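Local coordinates for LIP (Serratia marcescens, PDB 4A1R), which is a membrane-bound lipoprotein component of the type VI secretion system, probably contributing to its envelope-spanning assembly, at residues Phe44-Gln53 and Glu97-Ile108. Sequence-based numbering, arbitrary orientation.
Sequences FMDADFFSLQ and EYQNLDGKTWRI
The guanidinium of Arg107 bonds to the carbonyls of Phe44 and Ala47 where helix 42-46 ends in this beta-sandwich of the TssJ lipoprotein family, a worked example of how one guanidinium nitrogen can serve two carbonyls, one in the last turn of a helix and one just beyond it. Arg107 stands at the start of strand 107-111, an outermost strand of the antiparallel sheet whose surface carries helices 42-46 and 49-60. NH1 of Arg107 donates to Phe44 O at 2.8 Å, with the N-H...O angle bent to 142°, and equally closely to Ala47 O, meeting a carbonyl lone pair each time. A bend at chi3 turns the end of the arginine into this site. Its NH2 donates at 2.7 Å to a water that also lies 3.1 Å from Ala47 O and can donate to it. Met45 O lies over one guanidinium face, at an angle too poor for a hydrogen bond, while Trp106 CH2 covers the opposite face, so the flat group is sandwiched. Farther back along the arginine, CD rests over the Phe44 ring and Met45 SD packs against CG and CD.

Beyond this polar site, Phe49, on the first turn of helix 49-60, points its ring edge at the face of Trp106 in a T-shaped pair, planes at 90° and centroids 5.2 Å apart. Leu101 CD1, from the type II turn 101-104, sits over a face of Phe49, 3.8 Å from the ring centroid. Asp48 OD1 caps the same helix, accepting from Ser51 N and Ser51 OG on opposite faces of its carboxylate. At the far margin the extended Gln53 donates NE2 to Glu97 OE1 at 3.1 Å; the bond is nearly straight (168°), yet NE2 arrives from above the carboxylate plane.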
loop_
_atom_site.group_PDB
_atom_site.type_symbol
_atom_site.label_atom_id
_atom_site.label_comp_id
_atom_site.label_asym_id
_atom_site.label_seq_id
_atom_site.Cartn_x
_atom_site.Cartn_y
_atom_site.Cartn_z
ATOM N N PHE A 44 1.572 10.936 -6.379
ATOM C CA PHE A 44 1.779 9.468 -6.340
ATOM C C PHE A 44 1.102 8.739 -7.498
ATOM O O PHE A 44 1.679 7.836 -8.105
ATOM C CB PHE A 44 1.277 8.917 -4.993
ATOM C CG PHE A 44 1.335 7.411 -4.872
ATOM C CD1 PHE A 44 2.548 6.763 -4.624
ATOM C CD2 PHE A 44 0.174 6.643 -4.961
ATOM C CE1 PHE A 44 2.599 5.386 -4.488
ATOM C CE2 PHE A 44 0.229 5.266 -4.833
ATOM C CZ PHE A 44 1.440 4.637 -4.594
ATOM N N MET A 45 -0.138 9.118 -7.791
ATOM C CA MET A 45 -0.900 8.472 -8.843
ATOM C C MET A 45 -0.439 8.944 -10.217
ATOM O O MET A 45 -0.670 8.271 -11.213
ATOM C CB MET A 45 -2.411 8.705 -8.654
ATOM C CG MET A 45 -2.972 7.974 -7.436
ATOM S SD MET A 45 -2.584 6.206 -7.369
ATOM C CE MET A 45 -3.641 5.589 -8.676
ATOM N N ASP A 46 0.250 10.070 -10.249
ATOM C CA ASP A 46 0.712 10.658 -11.518
ATOM C C ASP A 46 2.181 10.322 -11.848
ATOM O O ASP A 46 2.587 10.327 -13.004
ATOM C CB ASP A 46 0.522 12.173 -11.475
ATOM C CG ASP A 46 0.770 12.832 -12.825
ATOM O OD1 ASP A 46 0.161 12.392 -13.834
ATOM O OD2 ASP A 46 1.599 13.767 -12.872
ATOM N N ALA A 47 2.978 10.045 -10.831
ATOM C CA ALA A 47 4.417 9.815 -11.045
ATOM C C ALA A 47 4.681 8.582 -11.933
ATOM O O ALA A 47 3.876 7.620 -11.941
ATOM C CB ALA A 47 5.123 9.676 -9.710
ATOM N N ASP A 48 5.780 8.583 -12.699
ATOM C CA ASP A 48 6.087 7.342 -13.425
ATOM C C ASP A 48 6.762 6.286 -12.569
ATOM O O ASP A 48 7.294 6.617 -11.503
ATOM C CB ASP A 48 6.711 7.535 -14.827
ATOM C CG ASP A 48 8.022 8.266 -14.821
ATOM O OD1 ASP A 48 8.760 8.267 -13.814
ATOM O OD2 ASP A 48 8.329 8.840 -15.886
ATOM N N PHE A 49 6.704 5.026 -12.993
ATOM C CA PHE A 49 7.287 3.931 -12.225
ATOM C C PHE A 49 8.729 4.176 -11.812
ATOM O O PHE A 49 9.070 4.015 -10.632
ATOM C CB PHE A 49 7.203 2.615 -12.974
ATOM C CG PHE A 49 7.677 1.432 -12.171
ATOM C CD1 PHE A 49 6.819 0.803 -11.246
ATOM C CD2 PHE A 49 8.977 0.941 -12.315
ATOM C CE1 PHE A 49 7.253 -0.300 -10.508
ATOM C CE2 PHE A 49 9.413 -0.164 -11.586
ATOM C CZ PHE A 49 8.549 -0.786 -10.676
ATOM N N PHE A 50 9.572 4.570 -12.769
ATOM C CA PHE A 50 10.997 4.751 -12.444
ATOM C C PHE A 50 11.256 5.765 -11.337
ATOM O O PHE A 50 12.025 5.481 -10.406
ATOM C CB PHE A 50 11.821 5.148 -13.664
ATOM C CG PHE A 50 13.300 5.255 -13.356
ATOM C CD1 PHE A 50 14.090 4.113 -13.282
ATOM C CD2 PHE A 50 13.871 6.479 -13.081
ATOM C CE1 PHE A 50 15.442 4.203 -12.979
ATOM C CE2 PHE A 50 15.230 6.575 -12.771
ATOM C CZ PHE A 50 16.006 5.438 -12.728
ATOM N N SER A 51 10.615 6.931 -11.444
ATOM C CA SER A 51 10.732 8.016 -10.457
ATOM C C SER A 51 10.431 7.567 -9.038
ATOM O O SER A 51 11.202 7.820 -8.126
ATOM C CB SER A 51 9.791 9.161 -10.820
ATOM O OG SER A 51 10.215 9.761 -12.023
ATOM N N LEU A 52 9.294 6.901 -8.870
ATOM C CA LEU A 52 8.898 6.342 -7.595
ATOM C C LEU A 52 9.892 5.300 -7.104
ATOM O O LEU A 52 10.250 5.295 -5.916
ATOM C CB LEU A 52 7.500 5.709 -7.725
ATOM C CG LEU A 52 6.288 6.625 -7.800
ATOM C CD1 LEU A 52 5.008 5.815 -8.024
ATOM C CD2 LEU A 52 6.171 7.476 -6.531
ATOM N N GLN A 53 10.335 4.413 -8.002
ATOM C CA GLN A 53 11.258 3.350 -7.613
ATOM C C GLN A 53 12.630 3.897 -7.200
ATOM O O GLN A 53 13.202 3.469 -6.196
ATOM C CB GLN A 53 11.449 2.357 -8.751
ATOM C CG GLN A 53 12.353 1.176 -8.411
ATOM C CD GLN A 53 12.637 0.337 -9.641
ATOM O OE1 GLN A 53 13.190 0.843 -10.623
ATOM N NE2 GLN A 53 12.301 -0.935 -9.588
ATOM N N GLU A 97 6.325 -4.106 -7.429
ATOM C CA GLU A 97 7.311 -3.964 -8.539
ATOM C C GLU A 97 7.310 -5.237 -9.420
ATOM O O GLU A 97 8.249 -6.056 -9.393
ATOM C CB GLU A 97 8.706 -3.646 -7.981
ATOM C CG GLU A 97 8.726 -2.379 -7.100
ATOM C CD GLU A 97 10.124 -1.822 -6.788
ATOM O OE1 GLU A 97 11.123 -2.473 -7.126
ATOM O OE2 GLU A 97 10.199 -0.714 -6.193
ATOM N N TYR A 98 6.213 -5.438 -10.151
ATOM C CA TYR A 98 6.122 -6.546 -11.106
ATOM C C TYR A 98 7.272 -6.460 -12.128
ATOM O O TYR A 98 7.602 -5.366 -12.589
ATOM C CB TYR A 98 4.810 -6.466 -11.899
ATOM C CG TYR A 98 3.573 -6.817 -11.081
ATOM C CD1 TYR A 98 3.139 -8.142 -10.970
ATOM C CD2 TYR A 98 2.859 -5.824 -10.420
ATOM C CE1 TYR A 98 2.008 -8.459 -10.244
ATOM C CE2 TYR A 98 1.737 -6.139 -9.671
ATOM C CZ TYR A 98 1.321 -7.460 -9.576
ATOM O OH TYR A 98 0.194 -7.780 -8.829
ATOM N N GLN A 99 7.796 -7.607 -12.535
ATOM C CA GLN A 99 8.838 -7.626 -13.624
ATOM C C GLN A 99 8.311 -7.237 -15.008
ATOM O O GLN A 99 9.075 -6.781 -15.880
ATOM C CB GLN A 99 9.478 -9.002 -13.751
ATOM C CG GLN A 99 10.094 -9.608 -12.507
ATOM C CD GLN A 99 10.699 -10.962 -12.833
ATOM O OE1 GLN A 99 10.636 -11.412 -13.982
ATOM N NE2 GLN A 99 11.314 -11.594 -11.854
ATOM N N ASN A 100 7.014 -7.421 -15.218
ATOM C CA ASN A 100 6.382 -7.057 -16.477
ATOM C C ASN A 100 5.274 -6.096 -16.180
ATOM O O ASN A 100 4.144 -6.502 -15.958
ATOM C CB ASN A 100 5.802 -8.295 -17.164
ATOM C CG ASN A 100 6.843 -9.071 -17.927
ATOM O OD1 ASN A 100 7.278 -10.144 -17.501
ATOM N ND2 ASN A 100 7.277 -8.513 -19.043
ATOM N N LEU A 101 5.608 -4.815 -16.190
ATOM C CA LEU A 101 4.727 -3.769 -15.711
ATOM C C LEU A 101 3.478 -3.542 -16.571
ATOM O O LEU A 101 2.422 -3.128 -16.064
ATOM C CB LEU A 101 5.508 -2.463 -15.694
ATOM C CG LEU A 101 6.317 -2.050 -14.487
ATOM C CD1 LEU A 101 6.750 -0.642 -14.809
ATOM C CD2 LEU A 101 5.518 -2.093 -13.183
ATOM N N ASP A 102 3.598 -3.754 -17.879
ATOM C CA ASP A 102 2.490 -3.448 -18.806
ATOM C C ASP A 102 1.195 -4.134 -18.463
ATOM O O ASP A 102 1.167 -5.338 -18.258
ATOM C CB ASP A 102 2.847 -3.812 -20.245
ATOM C CG ASP A 102 3.791 -2.839 -20.855
ATOM O OD1 ASP A 102 4.087 -1.817 -20.203
ATOM O OD2 ASP A 102 4.245 -3.104 -21.980
ATOM N N GLY A 103 0.111 -3.358 -18.452
ATOM C CA GLY A 103 -1.204 -3.902 -18.145
ATOM C C GLY A 103 -1.455 -4.416 -16.732
ATOM O O GLY A 103 -2.457 -5.087 -16.499
ATOM N N LYS A 104 -0.551 -4.109 -15.795
ATOM C CA LYS A 104 -0.705 -4.529 -14.403
ATOM C C LYS A 104 -1.085 -3.341 -13.539
ATOM O O LYS A 104 -0.657 -2.203 -13.797
ATOM C CB LYS A 104 0.582 -5.171 -13.864
ATOM C CG LYS A 104 1.134 -6.296 -14.713
ATOM C CD LYS A 104 1.010 -7.648 -14.068
ATOM C CE LYS A 104 1.784 -8.696 -14.862
ATOM N NZ LYS A 104 2.023 -8.184 -16.266
ATOM N N THR A 105 -1.910 -3.588 -12.518
ATOM C CA THR A 105 -2.201 -2.540 -11.537
ATOM C C THR A 105 -1.069 -2.603 -10.503
ATOM O O THR A 105 -1.159 -3.318 -9.494
ATOM C CB THR A 105 -3.612 -2.724 -10.897
ATOM O OG1 THR A 105 -4.593 -2.812 -11.945
ATOM C CG2 THR A 105 -3.965 -1.525 -9.976
ATOM N N TRP A 106 0.015 -1.886 -10.799
ATOM C CA TRP A 106 1.219 -1.935 -9.957
ATOM C C TRP A 106 1.201 -0.906 -8.860
ATOM O O TRP A 106 2.099 -0.885 -8.003
ATOM C CB TRP A 106 2.493 -1.776 -10.809
ATOM C CG TRP A 106 2.551 -0.568 -11.718
ATOM C CD1 TRP A 106 2.271 -0.547 -13.090
ATOM C CD2 TRP A 106 2.972 0.812 -11.398
ATOM N NE1 TRP A 106 2.473 0.693 -13.608
ATOM C CE2 TRP A 106 2.881 1.562 -12.651
ATOM C CE3 TRP A 106 3.418 1.475 -10.239
ATOM C CZ2 TRP A 106 3.207 2.913 -12.728
ATOM C CZ3 TRP A 106 3.727 2.842 -10.330
ATOM C CH2 TRP A 106 3.616 3.546 -11.539
ATOM N N ARG A 107 0.223 -0.006 -8.897
ATOM C CA ARG A 107 0.040 1.002 -7.807
ATOM C C ARG A 107 -1.433 1.139 -7.408
ATOM O O ARG A 107 -2.338 1.154 -8.286
ATOM C CB ARG A 107 0.610 2.341 -8.268
ATOM C CG ARG A 107 -0.136 3.606 -7.909
ATOM C CD ARG A 107 0.444 4.820 -8.650
ATOM N NE ARG A 107 0.215 4.785 -10.101
ATOM C CZ ARG A 107 0.844 5.553 -10.989
ATOM N NH1 ARG A 107 1.741 6.466 -10.596
ATOM N NH2 ARG A 107 0.573 5.410 -12.285
ATOM N N ILE A 108 -1.685 1.222 -6.097
ATOM C CA ILE A 108 -3.020 1.596 -5.603
ATOM C C ILE A 108 -2.881 2.633 -4.485
ATOM O O ILE A 108 -1.862 2.686 -3.781
ATOM C CB ILE A 108 -3.879 0.391 -5.121
ATOM C CG1 ILE A 108 -3.281 -0.277 -3.859
ATOM C CG2 ILE A 108 -4.230 -0.588 -6.250
ATOM C CD1 ILE A 108 -4.063 -1.461 -3.311
HETATM O O HOH W 1 1.564 7.304 -13.911
#